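Local coordinates for ABC transporter substrate-binding protein (Streptococcus pneumoniae, PDB 4OHN) that binds histidine and probably delivers it, as the substrate-binding component, to an ABC uptake transporter in the bacterial membrane, at residues D9-Y14 / A50-Y55; N83-T88 / E93-S98; A137-N142 / N148-K153. All blocks are in the same frame, centred on the assembly; numbering follows the deposited sequence. Where two conformers were deposited one is given.

Contact 1: D9-Y14 / A50-Y55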
loop_
_atom_site.group_PDB
_atom_site.type_symbol
_atom_site.label_atom_id
_atom_site.label_comp_id
_atom_site.label_asym_id
_atom_site.label_seq_id
_atom_site.Cartn_x
_atom_site.Cartn_y
_atom_site.Cartn_z
ATOM N N ASP A 9 -12.105 -22.301 -3.504
ATOM C CA ASP A 9 -11.237 -22.425 -2.317
ATOM C C ASP A 9 -9.982 -23.239 -2.688
ATOM O O ASP A 9 -9.945 -24.460 -2.470
ATOM C CB ASP A 9 -12.036 -23.088 -1.174
ATOM C CG ASP A 9 -11.427 -22.870 0.235
ATOM O OD1 ASP A 9 -10.611 -21.958 0.439
ATOM O OD2 ASP A 9 -11.800 -23.604 1.174
ATOM N N ASN A 10 -8.965 -22.555 -3.228
ATOM C CA ASN A 10 -7.850 -23.159 -3.945
ATOM C C ASN A 10 -6.642 -23.499 -3.109
ATOM O O ASN A 10 -5.580 -23.799 -3.655
ATOM C CB ASN A 10 -7.384 -22.218 -5.064
ATOM C CG ASN A 10 -8.421 -22.018 -6.142
ATOM O OD1 ASN A 10 -9.337 -22.819 -6.296
ATOM N ND2 ASN A 10 -8.269 -20.945 -6.913
ATOM N N TRP A 11 -6.787 -23.460 -1.786
ATOM C CA TRP A 11 -5.670 -23.772 -0.907
ATOM C C TRP A 11 -4.938 -25.053 -1.307
ATOM O O TRP A 11 -3.714 -25.075 -1.366
ATOM C CB TRP A 11 -6.103 -23.855 0.578
ATOM C CG TRP A 11 -4.948 -24.295 1.406
ATOM C CD1 TRP A 11 -4.746 -25.532 1.944
ATOM C CD2 TRP A 11 -3.786 -23.525 1.731
ATOM N NE1 TRP A 11 -3.537 -25.577 2.582
ATOM C CE2 TRP A 11 -2.924 -24.358 2.464
ATOM C CE3 TRP A 11 -3.396 -22.208 1.473
ATOM C CZ2 TRP A 11 -1.695 -23.912 2.946
ATOM C CZ3 TRP A 11 -2.182 -21.776 1.938
ATOM C CH2 TRP A 11 -1.344 -22.624 2.674
ATOM N N SER A 12 -5.683 -26.108 -1.586
ATOM C CA SER A 12 -5.050 -27.387 -1.879
ATOM C C SER A 12 -4.158 -27.299 -3.118
ATOM O O SER A 12 -3.135 -27.978 -3.187
ATOM C CB SER A 12 -6.074 -28.524 -2.024
ATOM O OG SER A 12 -6.885 -28.355 -3.169
ATOM N N LYS A 13 -4.536 -26.454 -4.074
ATOM C CA LYS A 13 -3.724 -26.228 -5.267
ATOM C C LYS A 13 -2.429 -25.486 -4.923
ATOM O O LYS A 13 -1.356 -25.887 -5.375
ATOM C CB LYS A 13 -4.517 -25.433 -6.310
ATOM C CG LYS A 13 -3.697 -24.911 -7.496
ATOM C CD LYS A 13 -4.497 -23.905 -8.319
ATOM C CE LYS A 13 -3.590 -23.049 -9.189
ATOM N NZ LYS A 13 -4.358 -22.029 -9.954
ATOM N N TYR A 14 -2.516 -24.403 -4.148
ATOM C CA TYR A 14 -1.301 -23.669 -3.792
ATOM C C TYR A 14 -0.351 -24.585 -3.038
ATOM O O TYR A 14 0.857 -24.596 -3.275
ATOM C CB TYR A 14 -1.601 -22.433 -2.933
ATOM C CG TYR A 14 -2.690 -21.549 -3.493
ATOM C CD1 TYR A 14 -2.657 -21.133 -4.809
ATOM C CD2 TYR A 14 -3.765 -21.154 -2.699
ATOM C CE1 TYR A 14 -3.658 -20.355 -5.319
ATOM C CE2 TYR A 14 -4.771 -20.376 -3.195
ATOM C CZ TYR A 14 -4.711 -19.973 -4.508
ATOM O OH TYR A 14 -5.697 -19.175 -5.036
ATOM N N ALA A 50 8.060 -15.151 4.482
ATOM C CA ALA A 50 8.065 -15.842 5.770
ATOM C C ALA A 50 6.742 -16.560 6.041
ATOM O O ALA A 50 6.726 -17.655 6.596
ATOM C CB ALA A 50 8.368 -14.859 6.891
ATOM N N VAL A 51 5.628 -15.959 5.645
ATOM C CA VAL A 51 4.328 -16.624 5.786
ATOM C C VAL A 51 4.286 -17.915 4.982
ATOM O O VAL A 51 3.932 -18.977 5.494
ATOM C CB VAL A 51 3.176 -15.679 5.352
ATOM C CG1 VAL A 51 1.889 -16.455 5.010
ATOM C CG2 VAL A 51 2.930 -14.623 6.440
ATOM N N PHE A 52 4.653 -17.831 3.706
ATOM C CA PHE A 52 4.515 -18.998 2.851
ATOM C C PHE A 52 5.589 -20.049 3.108
ATOM O O PHE A 52 5.353 -21.231 2.873
ATOM C CB PHE A 52 4.311 -18.562 1.400
ATOM C CG PHE A 52 2.932 -18.013 1.198
ATOM C CD1 PHE A 52 1.827 -18.859 1.306
ATOM C CD2 PHE A 52 2.725 -16.668 1.005
ATOM C CE1 PHE A 52 0.533 -18.354 1.180
ATOM C CE2 PHE A 52 1.454 -16.164 0.905
ATOM C CZ PHE A 52 0.354 -16.990 0.999
ATOM N N GLU A 53 6.717 -19.643 3.682
ATOM C CA GLU A 53 7.732 -20.576 4.165
ATOM C C GLU A 53 7.152 -21.564 5.175
ATOM O O GLU A 53 7.589 -22.714 5.232
ATOM C CB GLU A 53 8.884 -19.795 4.821
ATOM C CG GLU A 53 10.114 -20.597 5.199
ATOM C CD GLU A 53 10.041 -21.343 6.545
ATOM O OE1 GLU A 53 9.221 -21.037 7.451
ATOM O OE2 GLU A 53 10.869 -22.258 6.709
ATOM N N LYS A 54 6.194 -21.121 5.985
ATOM C CA LYS A 54 5.590 -21.999 6.990
ATOM C C LYS A 54 4.898 -23.201 6.336
ATOM O O LYS A 54 4.674 -24.211 7.004
ATOM C CB LYS A 54 4.558 -21.255 7.862
ATOM C CG LYS A 54 5.071 -20.094 8.736
ATOM C CD LYS A 54 5.934 -20.536 9.911
ATOM C CE LYS A 54 6.392 -19.344 10.748
ATOM N NZ LYS A 54 7.133 -19.750 11.970
ATOM N N TYR A 55 4.552 -23.087 5.050
ATOM C CA TYR A 55 3.809 -24.120 4.326
ATOM C C TYR A 55 4.613 -24.737 3.186
ATOM O O TYR A 55 4.081 -25.522 2.399
ATOM C CB TYR A 55 2.497 -23.520 3.764
ATOM C CG TYR A 55 1.675 -22.860 4.844
ATOM C CD1 TYR A 55 1.047 -23.621 5.811
ATOM C CD2 TYR A 55 1.568 -21.481 4.922
ATOM C CE1 TYR A 55 0.319 -23.028 6.831
ATOM C CE2 TYR A 55 0.850 -20.866 5.930
ATOM C CZ TYR A 55 0.225 -21.652 6.887
ATOM O OH TYR A 55 -0.504 -21.108 7.915
#

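Contact 2: N83-T88 / E93-S98. With HIS (histidine), chain B; ACT (acetate ion), chain D.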
loop_
_atom_site.group_PDB
_atom_site.type_symbol
_atom_site.label_atom_id
_atom_site.label_comp_id
_atom_site.label_asym_id
_atom_site.label_seq_id
_atom_site.Cartn_x
_atom_site.Cartn_y
_atom_site.Cartn_z
ATOM N N ASN A 83 0.772 -5.556 -0.777
ATOM C CA ASN A 83 1.605 -4.411 -1.153
ATOM C C ASN A 83 1.070 -3.159 -0.495
ATOM O O ASN A 83 0.611 -2.228 -1.153
ATOM C CB ASN A 83 1.566 -4.247 -2.684
ATOM C CG ASN A 83 2.486 -3.173 -3.224
ATOM O OD1 ASN A 83 2.015 -2.243 -3.889
ATOM N ND2 ASN A 83 3.787 -3.310 -3.002
ATOM N N GLY A 84 1.120 -3.095 0.820
ATOM C CA GLY A 84 0.500 -1.978 1.510
ATOM C C GLY A 84 -0.935 -1.763 1.060
ATOM O O GLY A 84 -1.348 -0.623 0.797
ATOM N N TYR A 85 -1.687 -2.859 0.996
ATOM C CA TYR A 85 -3.039 -2.820 0.461
ATOM C C TYR A 85 -4.008 -2.428 1.582
ATOM O O TYR A 85 -4.248 -3.201 2.522
ATOM C CB TYR A 85 -3.383 -4.174 -0.147
ATOM C CG TYR A 85 -4.680 -4.293 -0.921
ATOM C CD1 TYR A 85 -5.127 -3.299 -1.781
ATOM C CD2 TYR A 85 -5.425 -5.451 -0.848
ATOM C CE1 TYR A 85 -6.292 -3.455 -2.521
ATOM C CE2 TYR A 85 -6.582 -5.612 -1.577
ATOM C CZ TYR A 85 -7.015 -4.615 -2.407
ATOM O OH TYR A 85 -8.169 -4.816 -3.100
ATOM N N SER A 86 -4.584 -1.238 1.492
ATOM C CA SER A 86 -5.454 -0.716 2.544
ATOM C C SER A 86 -6.791 -1.430 2.564
ATOM O O SER A 86 -7.472 -1.533 1.534
ATOM C CB SER A 86 -5.668 0.774 2.334
ATOM O OG SER A 86 -4.406 1.427 2.368
ATOM N N ALA A 87 -7.166 -1.915 3.744
ATOM C CA ALA A 87 -8.407 -2.669 3.931
ATOM C C ALA A 87 -9.548 -1.725 4.202
ATOM O O ALA A 87 -9.767 -1.307 5.342
ATOM C CB ALA A 87 -8.254 -3.671 5.073
ATOM N N THR A 88 -10.268 -1.378 3.148
ATOM C CA THR A 88 -11.349 -0.399 3.223
ATOM C C THR A 88 -12.704 -1.064 3.044
ATOM O O THR A 88 -12.803 -2.142 2.473
ATOM C CB THR A 88 -11.189 0.670 2.134
ATOM O OG1 THR A 88 -11.422 0.077 0.859
ATOM C CG2 THR A 88 -9.785 1.276 2.158
ATOM N N GLU A 93 -16.368 -5.085 -0.344
ATOM C CA GLU A 93 -17.478 -5.496 -1.208
ATOM C C GLU A 93 -16.983 -6.396 -2.347
ATOM O O GLU A 93 -17.774 -7.086 -2.975
ATOM C CB GLU A 93 -18.187 -4.272 -1.796
ATOM C CG GLU A 93 -18.746 -3.324 -0.752
ATOM C CD GLU A 93 -19.820 -3.965 0.107
ATOM O OE1 GLU A 93 -20.728 -4.614 -0.458
ATOM O OE2 GLU A 93 -19.754 -3.828 1.346
ATOM N N LYS A 94 -15.674 -6.394 -2.604
ATOM C CA LYS A 94 -15.121 -7.023 -3.808
ATOM C C LYS A 94 -14.106 -8.142 -3.529
ATOM O O LYS A 94 -13.972 -9.074 -4.319
ATOM C CB LYS A 94 -14.461 -5.946 -4.677
ATOM C CG LYS A 94 -15.412 -4.772 -4.985
ATOM C CD LYS A 94 -14.814 -3.758 -5.957
ATOM C CE LYS A 94 -14.806 -4.298 -7.385
ATOM N NZ LYS A 94 -13.985 -3.478 -8.327
ATOM N N VAL A 95 -13.406 -8.041 -2.403
ATOM C CA VAL A 95 -12.361 -8.996 -2.039
ATOM C C VAL A 95 -12.462 -9.354 -0.560
ATOM O O VAL A 95 -13.134 -8.669 0.209
ATOM C CB VAL A 95 -10.933 -8.439 -2.328
ATOM C CG1 VAL A 95 -10.821 -7.938 -3.752
ATOM C CG2 VAL A 95 -10.580 -7.323 -1.364
ATOM N N ALA A 96 -11.770 -10.414 -0.170
ATOM C CA ALA A 96 -11.622 -10.789 1.234
ATOM C C ALA A 96 -10.269 -10.318 1.737
ATOM O O ALA A 96 -9.329 -10.161 0.953
ATOM C CB ALA A 96 -11.749 -12.285 1.412
ATOM N N PHE A 97 -10.170 -10.085 3.038
ATOM C CA PHE A 97 -8.929 -9.664 3.665
ATOM C C PHE A 97 -8.499 -10.580 4.801
ATOM O O PHE A 97 -9.309 -11.065 5.578
ATOM C CB PHE A 97 -9.042 -8.234 4.215
ATOM C CG PHE A 97 -9.066 -7.164 3.154
ATOM C CD1 PHE A 97 -10.254 -6.589 2.773
ATOM C CD2 PHE A 97 -7.902 -6.721 2.569
ATOM C CE1 PHE A 97 -10.280 -5.590 1.798
ATOM C CE2 PHE A 97 -7.918 -5.730 1.591
ATOM C CZ PHE A 97 -9.110 -5.154 1.218
ATOM N N SER A 98 -7.187 -10.763 4.890
ATOM C CA SER A 98 -6.556 -11.267 6.111
ATOM C C SER A 98 -6.792 -10.285 7.253
ATOM O O SER A 98 -7.285 -9.170 7.068
ATOM C CB SER A 98 -5.051 -11.432 5.917
ATOM O OG SER A 98 -4.403 -10.165 5.823
HETATM N N HIS B . -2.409 1.945 0.342
HETATM C CA HIS B . -2.885 2.403 -0.987
HETATM C C HIS B . -3.830 1.391 -1.597
HETATM O O HIS B . -4.055 0.321 -0.988
HETATM C CB HIS B . -1.723 2.793 -1.930
HETATM C CG HIS B . -0.962 1.674 -2.579
HETATM N ND1 HIS B . -0.481 1.795 -3.873
HETATM C CD2 HIS B . -0.506 0.480 -2.125
HETATM C CE1 HIS B . 0.205 0.714 -4.189
HETATM N NE2 HIS B . 0.212 -0.098 -3.144
HETATM O OXT HIS B . -4.356 1.690 -2.690
HETATM C C ACT D . -10.057 -2.983 -5.307
HETATM O O ACT D . -8.929 -2.893 -4.804
HETATM O OXT ACT D . -10.437 -1.972 -5.934
HETATM C CH3 ACT D . -10.886 -4.222 -5.153
#

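Contact 3: A137-N142 / N148-K153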
loop_
_atom_site.group_PDB
_atom_site.type_symbol
_atom_site.label_atom_id
_atom_site.label_comp_id
_atom_site.label_asym_id
_atom_site.label_seq_id
_atom_site.Cartn_x
_atom_site.Cartn_y
_atom_site.Cartn_z
ATOM N N ALA A 137 -9.717 7.277 -3.469
ATOM C CA ALA A 137 -11.096 6.932 -3.168
ATOM C C ALA A 137 -11.617 7.752 -1.974
ATOM O O ALA A 137 -12.754 8.195 -1.965
ATOM C CB ALA A 137 -11.240 5.432 -2.880
ATOM N N ASP A 138 -10.781 7.980 -0.975
ATOM C CA ASP A 138 -11.206 8.743 0.192
ATOM C C ASP A 138 -11.317 10.243 -0.145
ATOM O O ASP A 138 -12.146 10.942 0.429
ATOM C CB ASP A 138 -10.244 8.505 1.364
ATOM C CG ASP A 138 -10.948 8.463 2.720
ATOM O OD1 ASP A 138 -12.180 8.248 2.776
ATOM O OD2 ASP A 138 -10.255 8.618 3.746
ATOM N N PHE A 139 -10.505 10.725 -1.077
ATOM C CA PHE A 139 -10.628 12.097 -1.585
ATOM C C PHE A 139 -12.011 12.335 -2.174
ATOM O O PHE A 139 -12.640 13.372 -1.918
ATOM C CB PHE A 139 -9.547 12.339 -2.632
ATOM C CG PHE A 139 -9.723 13.566 -3.464
ATOM C CD1 PHE A 139 -9.276 14.795 -3.002
ATOM C CD2 PHE A 139 -10.252 13.488 -4.740
ATOM C CE1 PHE A 139 -9.393 15.923 -3.785
ATOM C CE2 PHE A 139 -10.376 14.617 -5.524
ATOM C CZ PHE A 139 -9.929 15.850 -5.024
ATOM N N GLU A 140 -12.503 11.376 -2.947
ATOM C CA GLU A 140 -13.827 11.491 -3.549
ATOM C C GLU A 140 -14.944 11.292 -2.526
ATOM O O GLU A 140 -15.981 11.945 -2.604
ATOM C CB GLU A 140 -13.987 10.479 -4.685
ATOM C CG GLU A 140 -13.038 10.678 -5.855
ATOM C CD GLU A 140 -13.581 11.633 -6.910
ATOM O OE1 GLU A 140 -14.072 11.153 -7.955
ATOM O OE2 GLU A 140 -13.516 12.858 -6.700
ATOM N N ALA A 141 -14.742 10.382 -1.577
ATOM C CA ALA A 141 -15.790 10.034 -0.610
ATOM C C ALA A 141 -15.947 11.030 0.541
ATOM O O ALA A 141 -17.003 11.062 1.189
ATOM C CB ALA A 141 -15.537 8.636 -0.063
ATOM N N ASN A 142 -14.915 11.828 0.794
ATOM C CA ASN A 142 -14.935 12.819 1.873
ATOM C C ASN A 142 -14.626 14.189 1.319
ATOM O O ASN A 142 -13.583 14.773 1.616
ATOM C CB ASN A 142 -13.907 12.475 2.948
ATOM C CG ASN A 142 -14.242 11.209 3.680
ATOM O OD1 ASN A 142 -13.932 10.117 3.214
ATOM N ND2 ASN A 142 -14.884 11.343 4.831
ATOM N N ASN A 148 -13.411 19.742 -2.291
ATOM C CA ASN A 148 -14.217 20.955 -2.367
ATOM C C ASN A 148 -13.385 22.215 -2.496
ATOM O O ASN A 148 -13.838 23.188 -3.058
ATOM C CB ASN A 148 -15.234 21.067 -1.231
ATOM C CG ASN A 148 -16.389 20.122 -1.407
ATOM O OD1 ASN A 148 -16.558 19.548 -2.452
ATOM N ND2 ASN A 148 -17.163 19.946 -0.373
ATOM N N ILE A 149 -12.181 22.204 -1.952
ATOM C CA ILE A 149 -11.339 23.392 -1.984
ATOM C C ILE A 149 -10.165 23.439 -2.956
ATOM O O ILE A 149 -9.709 24.496 -3.291
ATOM C CB ILE A 149 -10.847 23.730 -0.581
ATOM C CG1 ILE A 149 -9.940 22.626 -0.025
ATOM C CG2 ILE A 149 -12.053 23.961 0.321
ATOM C CD1 ILE A 149 -9.204 23.032 1.231
ATOM N N VAL A 150 -9.693 22.294 -3.422
ATOM C CA VAL A 150 -8.575 22.289 -4.354
ATOM C C VAL A 150 -8.993 22.754 -5.742
ATOM O O VAL A 150 -10.157 22.721 -6.072
ATOM C CB VAL A 150 -7.887 20.910 -4.465
ATOM C CG1 VAL A 150 -7.338 20.472 -3.123
ATOM C CG2 VAL A 150 -8.815 19.854 -5.044
ATOM N N ALA A 151 -8.034 23.195 -6.536
ATOM C CA ALA A 151 -8.324 23.658 -7.888
ATOM C C ALA A 151 -9.114 22.608 -8.662
ATOM O O ALA A 151 -8.774 21.418 -8.640
ATOM C CB ALA A 151 -7.028 23.978 -8.608
ATOM N N ASN A 152 -10.176 23.057 -9.329
ATOM C CA ASN A 152 -11.028 22.217 -10.175
ATOM C C ASN A 152 -11.780 21.077 -9.474
ATOM O O ASN A 152 -12.442 20.276 -10.131
ATOM C CB ASN A 152 -10.226 21.668 -11.356
ATOM C CG ASN A 152 -9.549 22.759 -12.138
ATOM O OD1 ASN A 152 -10.194 23.701 -12.582
ATOM N ND2 ASN A 152 -8.233 22.661 -12.273
ATOM N N LYS A 153 -11.725 21.035 -8.147
ATOM C CA LYS A 153 -12.364 19.970 -7.387
ATOM C C LYS A 153 -11.976 18.602 -7.935
ATOM O O LYS A 153 -12.787 17.689 -8.035
ATOM C CB LYS A 153 -13.890 20.141 -7.388
ATOM C CG LYS A 153 -14.348 21.422 -6.728
ATOM C CD LYS A 153 -15.875 21.441 -6.575
ATOM C CE LYS A 153 -16.361 22.579 -5.690
ATOM N NZ LYS A 153 -16.149 23.913 -6.309
HETATM O O HOH W 1 -12.827 14.679 -9.072
#

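Contact 1: D9-Y14 / A50-Y55
Trp11 sits in the first turn of helix 11-17 and Tyr55 lies at the C-terminal end of helix 43-53, and the two backbones stay apart, so that long aromatic side chains span the gap. In this solute-binding protein of family 3, helix 43-53 lies in the crossover between the parallel strands 19-24 and 58-63, and the N-terminal helix is packed beside it. The indole presents its six-membered ring edge-on to the face of the Tyr55 phenol, in a T-shaped pair with ring centroids 5.1 Å apart and planes at 83°. The leading atom is Trp11 CH2, 3.7 Å from Tyr55 CG and offset toward the rim of the phenol, while Trp11 CZ2 lies 4.0 Å from Tyr55 CD1. Weakly positive C-H groups of the indole thus point at the electron-rich face. With CG anti to the backbone N (chi1 175°), the Trp11 ring reaches across to Tyr55, although its CB does not point straight there. Tryptophan suits this place because its bicyclic ring is long enough to cover the distance, and tyrosine because it offers a flat face and a polar end: its OH is hydrogen-bonded to Lys222 O on helix 217-232, which should restrain how the receiving ring lies. Lys54 CB lies against the opposite face of the Tyr55 ring, toward its rim. Trp11 itself also rests on Thr218 of that helix and on Ile57. Phe52, one turn before Tyr55, is purely apolar and buried, and suits the apolar neighbours Ile20 and Ile22 of strand 19-24. It meets the indole more loosely, edge against edge, with Phe52 CE1 lying 4.4 Å from Trp11 CZ3.

Contact 2: N83-T88 / E93-S98
Phe97 presents one face of its ring to Ala87, whose CB stands 3.9 Å from the ring centroid and only 7° off the normal, a CH-pi contact over the middle of the face. Alanine is well matched here, since a single methyl can settle on the ring while the backbone comes close as well: Ala87 CA is 3.7 Å from Phe97 CZ. The Tyr85 ring meets Phe97 obliquely, the planes inclined at 41°, and the close approach is between Tyr85 CE2 and Phe97 CE2 at 3.4 Å. Val95 adds a branched aliphatic group, its CG2 lying 3.9 Å from Tyr85 OH. That hydroxyl gives its proton to an oxygen of an acetate, probably from the crystallisation liquor; that oxygen lies at the edge of the tyrosine ring, in its plane.

The segment carrying Tyr85 is also a wall of the histidine pocket. Ser86 N donates to the carboxylate O of the bound histidine in an almost straight bond of 176°, and the ligand amino N bonds to both Gly84 O (2.8 Å) and Ser86 OG (2.9 Å), the serine hydroxyl being bonded to Glu206 too. Gly84 has a positive phi, which glycine tolerates easily. Asn83, with CG anti to its main-chain N, extends its amide to the ligand imidazole, where OD1 accepts from NE2 at 2.9 Å. Tyr85 serves both packing and pocket, lying on Phe97 while its ring also borders the ligand carboxylate.

Both segments hydrogen-bond to strand 206-212, through Tyr85 and Ala87 on the one hand and Ala96 and Ser98 on the other. Helix 89-92 links them, its Arg91 and Arg92 touching Phe97, while helix 69-75 touches Tyr85 through Lys69 and Val95 through Leu73.

Contact 3: A137-N142 / N148-K153
Phe139 leaves helix 134-141 with CG opposite the main-chain N across the first torsion (chi1 167°), which carries its ring toward Val150, while chi1 of -60° in Val150 sets CG2 between the main-chain N and the carbonyl carbon and so facing the phenylalanine. The two side chains come from opposite directions, and the ring meets the methyl by its edge: Val150 CG2 lies 4.2 Å from Phe139 CZ, near the ring plane. The same edge approaches the carbonyl carbon of Lys153, which lies 4.5 Å from Phe139 CZ.

The contact belongs to a beta-alpha-beta crossover, in which strand 127-130 is followed by helix 134-141 and then by the parallel strand 155-158; residues 148-153 form part of the return loop. Residues 150-153 make a type II beta turn, closed by the bond from Lys153 N to Val150 O at 3.1 Å. Asn152 occupies the corner with positive phi (63°), a conformation asparagine adopts more readily than most residues. Phenylalanine and valine suit the buried side, since both also pack on Leu127 of strand 127-130. Ile149 and Ala151 tie the loop by backbone bonds to Gly124 and Lys125.

At the outer side a water joins the two segments, donating to Glu140 OE2 at 3.1 Å and to Lys153 O at 3.2 Å. Glu140 has two conformers, so this bridge may be only partly occupied; in the one given, OE2 also forms a salt bridge with Lys147, which should favour the ionised carboxylate.

No direct hydrogen bond crosses between the segments, so the cohesion implied here is mostly dispersion between a ring edge and a methyl, with a water bridge supplementing it at the surface.

How the contacts relate
The contacts follow one another along the chain, from the N-terminal helix through the pocket-lining loop to the helix and turn of 137-153. Contacts 1 and 2 lie 18 Å apart between centres and share helix 217-232 as a neighbour; contact 2 also borders strand 206-212. Contact 3, centred 23 Å from contact 2 and 40 Å from contact 1, lies on the other side of the chain's centre from contact 1, beside the parallel strands 127-130 and 155-158. This fits the two-lobed architecture of the solute-binding family: contacts 1 and 3 are remote packing in separate lobes, whereas contact 2 lies at the histidine between them.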